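Local coordinates for protein ferredoxin component of carbazole 1,9a-dioxygenase (Nocardioides aromaticivorans, PDB 3GCE) that probably carries electrons through a Rieske-type [2Fe-2S] cluster to the terminal oxygenase of carbazole 1,9a-dioxygenase, at residues A[13-18]-A[26-31]; A[18-23]-A[105-110]; A[35-40]-A[44-49]. One frame throughout, in Å; residues are numbered along the deposited sequence.

Contact 1. Residues A[13-18]-A[26-31]; sequences RVATLD and TAFDVD
Val14 and Phe28 form a buried apolar contact between strand 12-16 and strand 26-30, which belong to two different antiparallel sheets. The axes of 13-16 and 26-30 pass 8.1 Å apart with their directions at 145°. That spacing is too wide for backbone pairing, and the gap is filled mainly by side chains. Val14 CB sits over one face of the Phe28 ring, 3.7 Å from the ring centroid and 16° off the normal. This is a CH-pi contact, offset toward the rim. Phe28 CG lies anti to its own carbonyl carbon (chi1 -65°), which helps turn the ring so that one face lies against Val14. The two sheets are part of the all-beta Rieske fold, and here a strand from each meets through its side chains. Val14 O also approaches the ring, 3.3 Å from Phe28 CE1. At the far end of the ring Ala15 CB meets Phe28 CZ obliquely at 4.0 Å. Beyond the CB end of Phe28, Val14 CG1 touches Val30 CG2 at 4.2 Å. Both strands have backbone partners in their own sheets: Val14 and Ala15 bond to Ile107, and Phe28 bonds to Val35.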
ATOM      1  N   ARG A  13     -13.972   2.222  -4.097  1.00 16.39           N
ATOM      2  CA  ARG A  13     -13.372   1.949  -5.404  1.00 15.86           C
ATOM      3  C   ARG A  13     -12.315   3.020  -5.578  1.00 16.02           C
ATOM      4  O   ARG A  13     -12.641   4.214  -5.548  1.00 15.97           O
ATOM      5  CB  ARG A  13     -14.353   2.048  -6.600  1.00 16.93           C
ATOM      6  CG  ARG A  13     -13.607   1.629  -7.919  1.00 17.62           C
ATOM      7  CD  ARG A  13     -13.826   2.375  -9.238  1.00 22.49           C
ATOM      8  NE  ARG A  13     -13.074   3.602  -9.321  1.00 25.54           N
ATOM      9  CZ  ARG A  13     -12.485   4.125 -10.406  1.00 20.51           C
ATOM     10  NH1 ARG A  13     -12.458   3.539 -11.597  1.00 21.61           N
ATOM     11  NH2 ARG A  13     -11.871   5.257 -10.250  1.00 21.99           N
ATOM     12  N   VAL A  14     -11.065   2.609  -5.760  1.00 15.53           N
ATOM     13  CA  VAL A  14      -9.967   3.580  -5.848  1.00 15.63           C
ATOM     14  C   VAL A  14      -9.526   3.847  -7.273  1.00 16.62           C
ATOM     15  O   VAL A  14      -9.081   4.950  -7.586  1.00 16.79           O
ATOM     16  CB  VAL A  14      -8.755   3.161  -4.980  1.00 15.57           C
ATOM     17  CG1 VAL A  14      -9.160   3.186  -3.493  1.00 14.64           C
ATOM     18  CG2 VAL A  14      -8.229   1.785  -5.385  1.00 13.95           C
ATOM     19  N   ALA A  15      -9.633   2.833  -8.124  1.00 16.35           N
ATOM     20  CA  ALA A  15      -9.140   2.919  -9.483  1.00 18.93           C
ATOM     21  C   ALA A  15      -9.482   1.647 -10.238  1.00 19.88           C
ATOM     22  O   ALA A  15      -9.919   0.661  -9.637  1.00 19.14           O
ATOM     23  CB  ALA A  15      -7.608   3.133  -9.476  1.00 19.23           C
ATOM     24  N   THR A  16      -9.279   1.684 -11.552  1.00 21.94           N
ATOM     25  CA  THR A  16      -9.310   0.511 -12.407  1.00 24.28           C
ATOM     26  C   THR A  16      -7.891  -0.074 -12.456  1.00 25.38           C
ATOM     27  O   THR A  16      -6.901   0.676 -12.419  1.00 25.57           O
ATOM     28  CB  THR A  16      -9.761   0.918 -13.838  1.00 25.24           C
ATOM     29  OG1 THR A  16     -10.911   1.759 -13.748  1.00 28.89           O
ATOM     30  CG2 THR A  16     -10.131  -0.253 -14.638  1.00 24.97           C
ATOM     31  N   LEU A  17      -7.783  -1.401 -12.525  1.00 26.37           N
ATOM     32  CA  LEU A  17      -6.501  -2.085 -12.450  1.00 28.18           C
ATOM     33  C   LEU A  17      -5.455  -1.509 -13.406  1.00 29.68           C
ATOM     34  O   LEU A  17      -4.305  -1.289 -13.009  1.00 29.56           O
ATOM     35  CB  LEU A  17      -6.660  -3.590 -12.687  1.00 28.11           C
ATOM     36  CG  LEU A  17      -5.442  -4.486 -12.478  1.00 28.02           C
ATOM     37  CD1 LEU A  17      -5.108  -4.607 -11.014  1.00 26.91           C
ATOM     38  CD2 LEU A  17      -5.668  -5.863 -13.084  1.00 28.56           C
ATOM     39  N   ASP A  18      -5.840  -1.247 -14.653  1.00 31.16           N
ATOM     40  CA  ASP A  18      -4.836  -0.789 -15.618  1.00 32.63           C
ATOM     41  C   ASP A  18      -4.602   0.716 -15.587  1.00 32.40           C
ATOM     42  O   ASP A  18      -3.784   1.237 -16.356  1.00 32.91           O
ATOM     43  CB  ASP A  18      -5.139  -1.286 -17.024  1.00 33.80           C
ATOM     44  CG  ASP A  18      -6.591  -1.164 -17.377  1.00 36.47           C
ATOM     45  OD1 ASP A  18      -7.149  -0.049 -17.220  1.00 39.36           O
ATOM     46  OD2 ASP A  18      -7.165  -2.197 -17.806  1.00 39.94           O
ATOM     47  N   THR A  26       0.669   4.176  -5.306  1.00 21.00           N
ATOM     48  CA  THR A  26      -0.101   5.418  -5.230  1.00 21.85           C
ATOM     49  C   THR A  26      -0.840   5.427  -3.917  1.00 21.10           C
ATOM     50  O   THR A  26      -0.918   4.404  -3.247  1.00 23.13           O
ATOM     51  CB  THR A  26      -1.152   5.509  -6.347  1.00 22.36           C
ATOM     52  OG1 THR A  26      -0.659   4.843  -7.501  1.00 26.64           O
ATOM     53  CG2 THR A  26      -1.423   6.946  -6.700  1.00 22.57           C
ATOM     54  N   ALA A  27      -1.402   6.566  -3.553  1.00 19.78           N
ATOM     55  CA  ALA A  27      -2.171   6.669  -2.329  1.00 19.08           C
ATOM     56  C   ALA A  27      -3.576   7.157  -2.674  1.00 18.89           C
ATOM     57  O   ALA A  27      -3.757   7.948  -3.610  1.00 17.72           O
ATOM     58  CB  ALA A  27      -1.504   7.603  -1.340  1.00 19.03           C
ATOM     59  N   PHE A  28      -4.536   6.686  -1.887  1.00 18.09           N
ATOM     60  CA  PHE A  28      -5.948   7.005  -2.029  1.00 18.55           C
ATOM     61  C   PHE A  28      -6.548   7.218  -0.655  1.00 19.33           C
ATOM     62  O   PHE A  28      -6.108   6.609   0.339  1.00 18.81           O
ATOM     63  CB  PHE A  28      -6.672   5.856  -2.695  1.00 17.46           C
ATOM     64  CG  PHE A  28      -6.244   5.605  -4.108  1.00 17.36           C
ATOM     65  CD1 PHE A  28      -6.645   6.458  -5.128  1.00 17.04           C
ATOM     66  CD2 PHE A  28      -5.428   4.509  -4.423  1.00 18.70           C
ATOM     67  CE1 PHE A  28      -6.251   6.226  -6.447  1.00 18.76           C
ATOM     68  CE2 PHE A  28      -5.019   4.278  -5.736  1.00 17.98           C
ATOM     69  CZ  PHE A  28      -5.433   5.135  -6.751  1.00 17.04           C
ATOM     70  N   ASP A  29      -7.555   8.084  -0.594  1.00 20.90           N
ATOM     71  CA  ASP A  29      -8.388   8.202   0.595  1.00 22.80           C
ATOM     72  C   ASP A  29      -9.393   7.065   0.651  1.00 23.53           C
ATOM     73  O   ASP A  29     -10.196   6.886  -0.269  1.00 24.33           O
ATOM     74  CB  ASP A  29      -9.135   9.533   0.654  1.00 23.96           C
ATOM     75  CG  ASP A  29     -10.193   9.533   1.741  1.00 27.86           C
ATOM     76  OD1 ASP A  29      -9.808   9.437   2.915  1.00 34.09           O
ATOM     77  OD2 ASP A  29     -11.407   9.584   1.438  1.00 35.79           O
ATOM     78  N   VAL A  30      -9.351   6.304   1.742  1.00 22.95           N
ATOM     79  CA  VAL A  30     -10.266   5.226   1.945  1.00 23.00           C
ATOM     80  C   VAL A  30     -10.997   5.551   3.243  1.00 24.58           C
ATOM     81  O   VAL A  30     -10.534   5.203   4.327  1.00 23.63           O
ATOM     82  CB  VAL A  30      -9.529   3.852   2.005  1.00 22.92           C
ATOM     83  CG1 VAL A  30     -10.504   2.715   2.306  1.00 22.03           C
ATOM     84  CG2 VAL A  30      -8.798   3.556   0.673  1.00 20.86           C
ATOM     85  N   ASP A  31     -12.129   6.251   3.124  1.00 25.93           N
ATOM     86  CA  ASP A  31     -12.964   6.549   4.295  1.00 27.74           C
ATOM     87  C   ASP A  31     -12.216   7.337   5.361  1.00 27.04           C
ATOM     88  O   ASP A  31     -12.304   7.009   6.542  1.00 27.93           O
ATOM     89  CB  ASP A  31     -13.444   5.240   4.929  1.00 28.03           C
ATOM     90  CG  ASP A  31     -14.924   5.031   4.778  1.00 33.91           C
ATOM     91  OD1 ASP A  31     -15.411   4.933   3.611  1.00 36.99           O
ATOM     92  OD2 ASP A  31     -15.596   4.950   5.846  1.00 38.20           O
TER

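Contact 2. Residues A[18-23]-A[105-110]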
ATOM      1  N   ASP A  18      -5.840  -1.247 -14.653  1.00 31.16           N
ATOM      2  CA  ASP A  18      -4.836  -0.789 -15.618  1.00 32.63           C
ATOM      3  C   ASP A  18      -4.602   0.716 -15.587  1.00 32.40           C
ATOM      4  O   ASP A  18      -3.784   1.237 -16.356  1.00 32.91           O
ATOM      5  CB  ASP A  18      -5.139  -1.286 -17.024  1.00 33.80           C
ATOM      6  CG  ASP A  18      -6.591  -1.164 -17.377  1.00 36.47           C
ATOM      7  OD1 ASP A  18      -7.149  -0.049 -17.220  1.00 39.36           O
ATOM      8  OD2 ASP A  18      -7.165  -2.197 -17.806  1.00 39.94           O
ATOM      9  N   GLN A  19      -5.288   1.414 -14.683  1.00 31.51           N
ATOM     10  CA  GLN A  19      -4.932   2.796 -14.383  1.00 31.08           C
ATOM     11  C   GLN A  19      -3.702   2.824 -13.487  1.00 30.25           C
ATOM     12  O   GLN A  19      -3.065   3.863 -13.340  1.00 29.39           O
ATOM     13  CB  GLN A  19      -6.068   3.549 -13.703  1.00 31.38           C
ATOM     14  CG  GLN A  19      -7.268   3.849 -14.585  1.00 32.32           C
ATOM     15  CD  GLN A  19      -8.393   4.530 -13.809  1.00 33.26           C
ATOM     16  OE1 GLN A  19      -8.538   4.338 -12.594  1.00 31.19           O
ATOM     17  NE2 GLN A  19      -9.197   5.339 -14.514  1.00 37.34           N
ATOM     18  N   LEU A  20      -3.378   1.675 -12.890  1.00 29.35           N
ATOM     19  CA  LEU A  20      -2.184   1.550 -12.053  1.00 28.43           C
ATOM     20  C   LEU A  20      -1.044   0.907 -12.818  1.00 27.61           C
ATOM     21  O   LEU A  20      -1.156  -0.243 -13.287  1.00 27.25           O
ATOM     22  CB  LEU A  20      -2.491   0.723 -10.794  1.00 28.24           C
ATOM     23  CG  LEU A  20      -2.919   1.417  -9.503  1.00 28.84           C
ATOM     24  CD1 LEU A  20      -4.133   2.313  -9.693  1.00 30.37           C
ATOM     25  CD2 LEU A  20      -3.176   0.365  -8.430  1.00 28.48           C
ATOM     26  N   LYS A  21       0.060   1.637 -12.935  1.00 27.14           N
ATOM     27  CA  LYS A  21       1.277   1.068 -13.487  1.00 28.13           C
ATOM     28  C   LYS A  21       1.810  -0.006 -12.533  1.00 26.61           C
ATOM     29  O   LYS A  21       1.942   0.237 -11.335  1.00 25.40           O
ATOM     30  CB  LYS A  21       2.329   2.162 -13.733  1.00 28.30           C
ATOM     31  CG  LYS A  21       1.845   3.276 -14.673  1.00 30.96           C
ATOM     32  CD  LYS A  21       2.804   4.487 -14.711  1.00 31.58           C
ATOM     33  CE  LYS A  21       2.599   5.425 -13.517  1.00 35.92           C
ATOM     34  NZ  LYS A  21       3.484   6.627 -13.583  1.00 38.38           N
ATOM     35  N   PRO A  22       2.106  -1.211 -13.055  1.00 26.28           N
ATOM     36  CA  PRO A  22       2.606  -2.202 -12.128  1.00 25.48           C
ATOM     37  C   PRO A  22       3.869  -1.684 -11.450  1.00 25.40           C
ATOM     38  O   PRO A  22       4.690  -1.010 -12.087  1.00 25.39           O
ATOM     39  CB  PRO A  22       2.893  -3.405 -13.027  1.00 26.22           C
ATOM     40  CG  PRO A  22       1.924  -3.237 -14.163  1.00 25.85           C
ATOM     41  CD  PRO A  22       2.003  -1.755 -14.424  1.00 26.62           C
ATOM     42  N   GLY A  23       3.983  -1.952 -10.153  1.00 23.58           N
ATOM     43  CA  GLY A  23       5.158  -1.586  -9.390  1.00 22.82           C
ATOM     44  C   GLY A  23       5.269  -0.124  -9.010  1.00 21.55           C
ATOM     45  O   GLY A  23       6.235   0.243  -8.359  1.00 21.52           O
ATOM     46  N   THR A 105     -12.293  -5.537 -13.236  1.00 21.08           N
ATOM     47  CA  THR A 105     -11.260  -4.485 -13.404  1.00 21.69           C
ATOM     48  C   THR A 105     -11.263  -3.341 -12.372  1.00 19.68           C
ATOM     49  O   THR A 105     -10.255  -2.622 -12.240  1.00 19.25           O
ATOM     50  CB  THR A 105     -11.199  -3.898 -14.863  1.00 22.47           C
ATOM     51  OG1 THR A 105      -9.870  -3.415 -15.127  1.00 29.18           O
ATOM     52  CG2 THR A 105     -12.154  -2.755 -15.047  1.00 21.47           C
ATOM     53  N   GLU A 106     -12.202  -3.316 -11.466  1.00 17.21           N
ATOM     54  CA  GLU A 106     -12.266  -2.244 -10.461  1.00 16.15           C
ATOM     55  C   GLU A 106     -11.555  -2.660  -9.179  1.00 14.94           C
ATOM     56  O   GLU A 106     -11.801  -3.746  -8.637  1.00 13.95           O
ATOM     57  CB  GLU A 106     -13.715  -1.860 -10.134  1.00 16.25           C
ATOM     58  CG  GLU A 106     -14.582  -1.537 -11.349  1.00 16.61           C
ATOM     59  CD  GLU A 106     -14.051  -0.399 -12.197  1.00 20.12           C
ATOM     60  OE1 GLU A 106     -13.343   0.473 -11.673  1.00 19.62           O
ATOM     61  OE2 GLU A 106     -14.356  -0.381 -13.405  1.00 24.40           O
ATOM     62  N   ILE A 107     -10.695  -1.782  -8.684  1.00 13.59           N
ATOM     63  CA  ILE A 107      -9.969  -2.075  -7.463  1.00 13.12           C
ATOM     64  C   ILE A 107     -10.777  -1.585  -6.265  1.00 12.39           C
ATOM     65  O   ILE A 107     -11.006  -0.373  -6.094  1.00 11.94           O
ATOM     66  CB  ILE A 107      -8.537  -1.463  -7.449  1.00 12.82           C
ATOM     67  CG1 ILE A 107      -7.705  -1.972  -8.633  1.00 14.22           C
ATOM     68  CG2 ILE A 107      -7.839  -1.802  -6.124  1.00 12.95           C
ATOM     69  CD1 ILE A 107      -6.357  -1.175  -8.782  1.00 13.36           C
ATOM     70  N   LEU A 108     -11.203  -2.526  -5.433  1.00 12.15           N
ATOM     71  CA  LEU A 108     -12.055  -2.198  -4.280  1.00 12.89           C
ATOM     72  C   LEU A 108     -11.304  -2.469  -2.980  1.00 13.69           C
ATOM     73  O   LEU A 108     -10.755  -3.561  -2.805  1.00 12.77           O
ATOM     74  CB  LEU A 108     -13.308  -3.058  -4.328  1.00 13.00           C
ATOM     75  CG  LEU A 108     -14.165  -3.026  -5.611  1.00 14.02           C
ATOM     76  CD1 LEU A 108     -15.339  -4.014  -5.485  1.00 13.54           C
ATOM     77  CD2 LEU A 108     -14.674  -1.600  -5.864  1.00 12.73           C
ATOM     78  N   VAL A 109     -11.317  -1.494  -2.073  1.00 15.39           N
ATOM     79  CA  VAL A 109     -10.618  -1.578  -0.784  1.00 16.80           C
ATOM     80  C   VAL A 109     -11.636  -1.532   0.367  1.00 18.93           C
ATOM     81  O   VAL A 109     -12.471  -0.628   0.430  1.00 19.16           O
ATOM     82  CB  VAL A 109      -9.592  -0.404  -0.635  1.00 17.11           C
ATOM     83  CG1 VAL A 109      -8.778  -0.519   0.685  1.00 16.37           C
ATOM     84  CG2 VAL A 109      -8.637  -0.375  -1.868  1.00 16.28           C
ATOM     85  N   ALA A 110     -11.575  -2.505   1.265  1.00 20.20           N
ATOM     86  CA  ALA A 110     -12.443  -2.498   2.438  1.00 22.16           C
ATOM     87  C   ALA A 110     -11.955  -1.454   3.434  1.00 23.70           C
ATOM     88  O   ALA A 110     -10.776  -1.432   3.765  1.00 23.83           O
ATOM     89  CB  ALA A 110     -12.472  -3.868   3.080  1.00 21.30           C
TER
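Leu20 and Ile107 make the apolar part of this contact, and Asp18 and Thr105 make a looser polar approach at its border. The apolar pair is a tip-to-tip meeting of two methyl groups. Leu20 CD2 lies 3.6 Å from Ile107 CD1. Ile107 is extended along its longer branch: CG1 is anti to the carbonyl carbon (chi1 -58°) and CD1 continues outward with chi2 at 170°. This carries CD1 away from its strand toward the loop. Leu20 has a less regular chi1 of -93°, and it turns CD2 to meet that methyl. Both residues are buried, and the CB of each already points toward the other segment. Leu20 also packs on Ala15 and Val37, while Ile107 packs on Val14 and Val100.

The contact lies within the all-beta fold of a Rieske ferredoxin. Segment 18-23 belongs to the connection between strand 12-16 and strand 26-30, which lie in different sheets. It starts with the end of a short 3-10 turn and then runs as loop. Strand 106-109 is the middle strand of the sheet that contains 12-16. Leu20 therefore tucks the connection against a strand that comes some 80 residues later in the chain.

The polar approach is near the surface. Asp18 OD2 is 4.0 Å from Thr105 OG1, too far for a hydrogen bond, and the two side chains cross at about a right angle. The end of Asp18 comes nearer to Thr105 than its CB does. The backbone of Thr105 is bonded to Leu17, just before the loop segment. The carbonyl of Leu20 accepts a hydrogen bond from Arg39 NH1, which ties the loop to strand 33-40 as well.

Contact 3. Residues A[35-40]-A[44-49]; sequences VMVVRD and VYAISN
Met36 and Ile47 face each other as a hydrogen-bonded pair in the antiparallel hairpin of strands 33-40 and 43-48. Met36 N bonds to Ile47 O at 2.8 Å, and Ile47 N bonds back to Met36 O. Val38 and Tyr45 form the next such pair. The side chain of Met36 starts with Met36 CB 3.3 Å from Asn49 OD1. Met36 CG, placed anti to the backbone N (chi1 -170°), stays 3.7 Å from Asn49 OD1. Bends at chi2 and chi3 then turn the chain so that Met36 CE lies 3.8 Å from Ile47 CG1, with Ile47 CD1 close by. The two side chains run side by side, and both also pack on Ile70 of strand 69-71. Asn49 ND2 is hydrogen-bonded to Glu34 OE2, and Asn49 OD1 accepts a hydrogen bond from Asp59 N. At the turn end, Asp40 CB sits at the Tyr45 ring edge, 3.9 Å from Tyr45 CE2. One water joins Asp40 OD2 to Tyr45 OH, and it donates to Asp40 OD2. The four backbone bonds set the register of the hairpin, while the water gives the acid and the phenol a shared polar partner, although they do not bond to each other directly.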
ATOM      1  N   VAL A  35      -4.358   5.387   2.103  1.00 14.95           N
ATOM      2  CA  VAL A  35      -3.969   4.011   1.822  1.00 15.09           C
ATOM      3  C   VAL A  35      -3.087   3.904   0.578  1.00 15.19           C
ATOM      4  O   VAL A  35      -3.450   4.376  -0.510  1.00 15.84           O
ATOM      5  CB  VAL A  35      -5.220   3.111   1.669  1.00 15.46           C
ATOM      6  CG1 VAL A  35      -4.818   1.684   1.363  1.00 14.01           C
ATOM      7  CG2 VAL A  35      -6.020   3.141   2.947  1.00 15.46           C
ATOM      8  N   MET A  36      -1.919   3.299   0.755  1.00 14.00           N
ATOM      9  CA  MET A  36      -1.017   3.059  -0.356  1.00 14.86           C
ATOM     10  C   MET A  36      -1.470   1.798  -1.070  1.00 13.71           C
ATOM     11  O   MET A  36      -1.661   0.758  -0.434  1.00 12.29           O
ATOM     12  CB  MET A  36       0.417   2.886   0.144  1.00 14.98           C
ATOM     13  CG  MET A  36       1.463   2.869  -0.988  1.00 20.71           C
ATOM     14  SD  MET A  36       2.026   1.217  -1.357  1.00 36.04           S
ATOM     15  CE  MET A  36       2.979   1.033   0.099  1.00 29.30           C
ATOM     16  N   VAL A  37      -1.626   1.908  -2.385  1.00 13.46           N
ATOM     17  CA  VAL A  37      -2.038   0.792  -3.219  1.00 13.78           C
ATOM     18  C   VAL A  37      -0.948   0.569  -4.262  1.00 13.90           C
ATOM     19  O   VAL A  37      -0.430   1.539  -4.816  1.00 13.30           O
ATOM     20  CB  VAL A  37      -3.452   1.072  -3.831  1.00 13.84           C
ATOM     21  CG1 VAL A  37      -3.865   0.012  -4.833  1.00 14.02           C
ATOM     22  CG2 VAL A  37      -4.469   1.119  -2.706  1.00 12.44           C
ATOM     23  N   VAL A  38      -0.573  -0.700  -4.480  1.00 13.67           N
ATOM     24  CA  VAL A  38       0.425  -1.042  -5.466  1.00 13.92           C
ATOM     25  C   VAL A  38       0.097  -2.369  -6.159  1.00 15.47           C
ATOM     26  O   VAL A  38      -0.329  -3.331  -5.519  1.00 14.96           O
ATOM     27  CB  VAL A  38       1.858  -1.045  -4.826  1.00 14.14           C
ATOM     28  CG1 VAL A  38       2.040  -2.203  -3.842  1.00 14.95           C
ATOM     29  CG2 VAL A  38       2.953  -1.045  -5.911  1.00 12.21           C
ATOM     30  N   ARG A  39       0.263  -2.384  -7.479  1.00 16.80           N
ATOM     31  CA  ARG A  39       0.092  -3.583  -8.300  1.00 18.99           C
ATOM     32  C   ARG A  39       1.437  -4.290  -8.445  1.00 19.46           C
ATOM     33  O   ARG A  39       2.475  -3.646  -8.644  1.00 19.32           O
ATOM     34  CB  ARG A  39      -0.352  -3.211  -9.711  1.00 18.05           C
ATOM     35  CG  ARG A  39      -1.822  -2.967  -9.950  1.00 22.25           C
ATOM     36  CD  ARG A  39      -2.073  -2.756 -11.477  1.00 21.15           C
ATOM     37  NE  ARG A  39      -1.860  -3.966 -12.285  1.00 25.33           N
ATOM     38  CZ  ARG A  39      -1.900  -4.024 -13.622  1.00 23.99           C
ATOM     39  NH1 ARG A  39      -2.115  -2.937 -14.357  1.00 22.05           N
ATOM     40  NH2 ARG A  39      -1.720  -5.182 -14.233  1.00 24.28           N
ATOM     41  N   ASP A  40       1.410  -5.608  -8.333  1.00 21.09           N
ATOM     42  CA  ASP A  40       2.513  -6.452  -8.749  1.00 22.85           C
ATOM     43  C   ASP A  40       1.898  -7.572  -9.599  1.00 23.14           C
ATOM     44  O   ASP A  40       1.000  -8.285  -9.135  1.00 22.70           O
ATOM     45  CB  ASP A  40       3.226  -7.037  -7.526  1.00 23.76           C
ATOM     46  CG  ASP A  40       4.442  -7.895  -7.907  1.00 26.65           C
ATOM     47  OD1 ASP A  40       5.404  -7.351  -8.495  1.00 28.87           O
ATOM     48  OD2 ASP A  40       4.419  -9.114  -7.622  1.00 29.13           O
ATOM     49  N   VAL A  44      -2.938  -6.938  -6.378  1.00 15.38           N
ATOM     50  CA  VAL A  44      -2.979  -5.574  -5.844  1.00 14.66           C
ATOM     51  C   VAL A  44      -2.855  -5.704  -4.329  1.00 13.79           C
ATOM     52  O   VAL A  44      -3.518  -6.577  -3.714  1.00 12.31           O
ATOM     53  CB  VAL A  44      -4.312  -4.870  -6.189  1.00 14.93           C
ATOM     54  CG1 VAL A  44      -4.333  -3.429  -5.666  1.00 15.14           C
ATOM     55  CG2 VAL A  44      -4.543  -4.896  -7.698  1.00 16.01           C
ATOM     56  N   TYR A  45      -2.021  -4.842  -3.747  1.00 12.25           N
ATOM     57  CA  TYR A  45      -1.796  -4.819  -2.299  1.00 12.59           C
ATOM     58  C   TYR A  45      -2.113  -3.444  -1.766  1.00 11.46           C
ATOM     59  O   TYR A  45      -1.956  -2.453  -2.480  1.00 11.91           O
ATOM     60  CB  TYR A  45      -0.325  -5.139  -1.995  1.00 12.73           C
ATOM     61  CG  TYR A  45       0.077  -6.446  -2.594  1.00 15.32           C
ATOM     62  CD1 TYR A  45      -0.321  -7.632  -2.010  1.00 14.60           C
ATOM     63  CD2 TYR A  45       0.817  -6.501  -3.772  1.00 17.66           C
ATOM     64  CE1 TYR A  45       0.009  -8.848  -2.561  1.00 18.72           C
ATOM     65  CE2 TYR A  45       1.173  -7.746  -4.333  1.00 20.16           C
ATOM     66  CZ  TYR A  45       0.767  -8.900  -3.701  1.00 17.94           C
ATOM     67  OH  TYR A  45       1.090 -10.131  -4.211  1.00 21.56           O
ATOM     68  N   ALA A  46      -2.543  -3.375  -0.511  1.00 11.21           N
ATOM     69  CA  ALA A  46      -2.930  -2.086   0.079  1.00 10.64           C
ATOM     70  C   ALA A  46      -2.533  -2.067   1.543  1.00 11.23           C
ATOM     71  O   ALA A  46      -2.846  -3.007   2.281  1.00 10.72           O
ATOM     72  CB  ALA A  46      -4.438  -1.881  -0.059  1.00 10.28           C
ATOM     73  N   ILE A  47      -1.836  -1.007   1.962  1.00 10.65           N
ATOM     74  CA  ILE A  47      -1.486  -0.830   3.381  1.00 10.42           C
ATOM     75  C   ILE A  47      -1.638   0.638   3.707  1.00 10.62           C
ATOM     76  O   ILE A  47      -1.760   1.457   2.800  1.00 10.23           O
ATOM     77  CB  ILE A  47      -0.040  -1.352   3.755  1.00  9.88           C
ATOM     78  CG1 ILE A  47       1.060  -0.644   2.927  1.00 12.40           C
ATOM     79  CG2 ILE A  47       0.023  -2.867   3.560  1.00  8.83           C
ATOM     80  CD1 ILE A  47       2.508  -0.812   3.518  1.00 11.60           C
ATOM     81  N   SER A  48      -1.651   0.970   4.992  1.00 11.36           N
ATOM     82  CA  SER A  48      -1.646   2.381   5.386  1.00 11.94           C
ATOM     83  C   SER A  48      -0.488   3.108   4.713  1.00 12.35           C
ATOM     84  O   SER A  48       0.630   2.585   4.634  1.00 11.72           O
ATOM     85  CB  SER A  48      -1.501   2.535   6.888  1.00 12.03           C
ATOM     86  OG  SER A  48      -1.294   3.918   7.171  1.00 12.94           O
ATOM     87  N   ASN A  49      -0.758   4.318   4.234  1.00 11.80           N
ATOM     88  CA  ASN A  49       0.266   5.103   3.564  1.00 12.55           C
ATOM     89  C   ASN A  49       1.204   5.804   4.542  1.00 13.04           C
ATOM     90  O   ASN A  49       2.197   6.373   4.128  1.00 13.75           O
ATOM     91  CB  ASN A  49      -0.365   6.158   2.642  1.00 13.29           C
ATOM     92  CG  ASN A  49       0.622   6.684   1.601  1.00 13.35           C
ATOM     93  OD1 ASN A  49       1.424   5.929   1.072  1.00 14.75           O
ATOM     94  ND2 ASN A  49       0.556   7.978   1.311  1.00 12.72           N
TER
HETATM   95  O   HOH W   1       2.809 -10.647  -6.484  1.00 41.00           O

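The three contacts build the part of the Rieske domain that lies away from the cluster. Contacts 1 and 2 share Asp18 and meet in one sheet, where Ala15 O is 2.7 Å from Ile107 N. Contacts 1 and 3 meet in another, where Thr26 O is 2.7 Å from Val37 N. The loop of contact 2 reaches contact 3 through Gly23 N, 2.7 Å from Arg39 O, and through Leu20 CD2, 3.7 Å from Val37 CG1. Contact 3 comes nearest to the metal site. The Asn49 side chain is about 10 Å from the [2Fe-2S] cluster, and the Ser48 side chain is about 8 Å from that of the ligand Cys51.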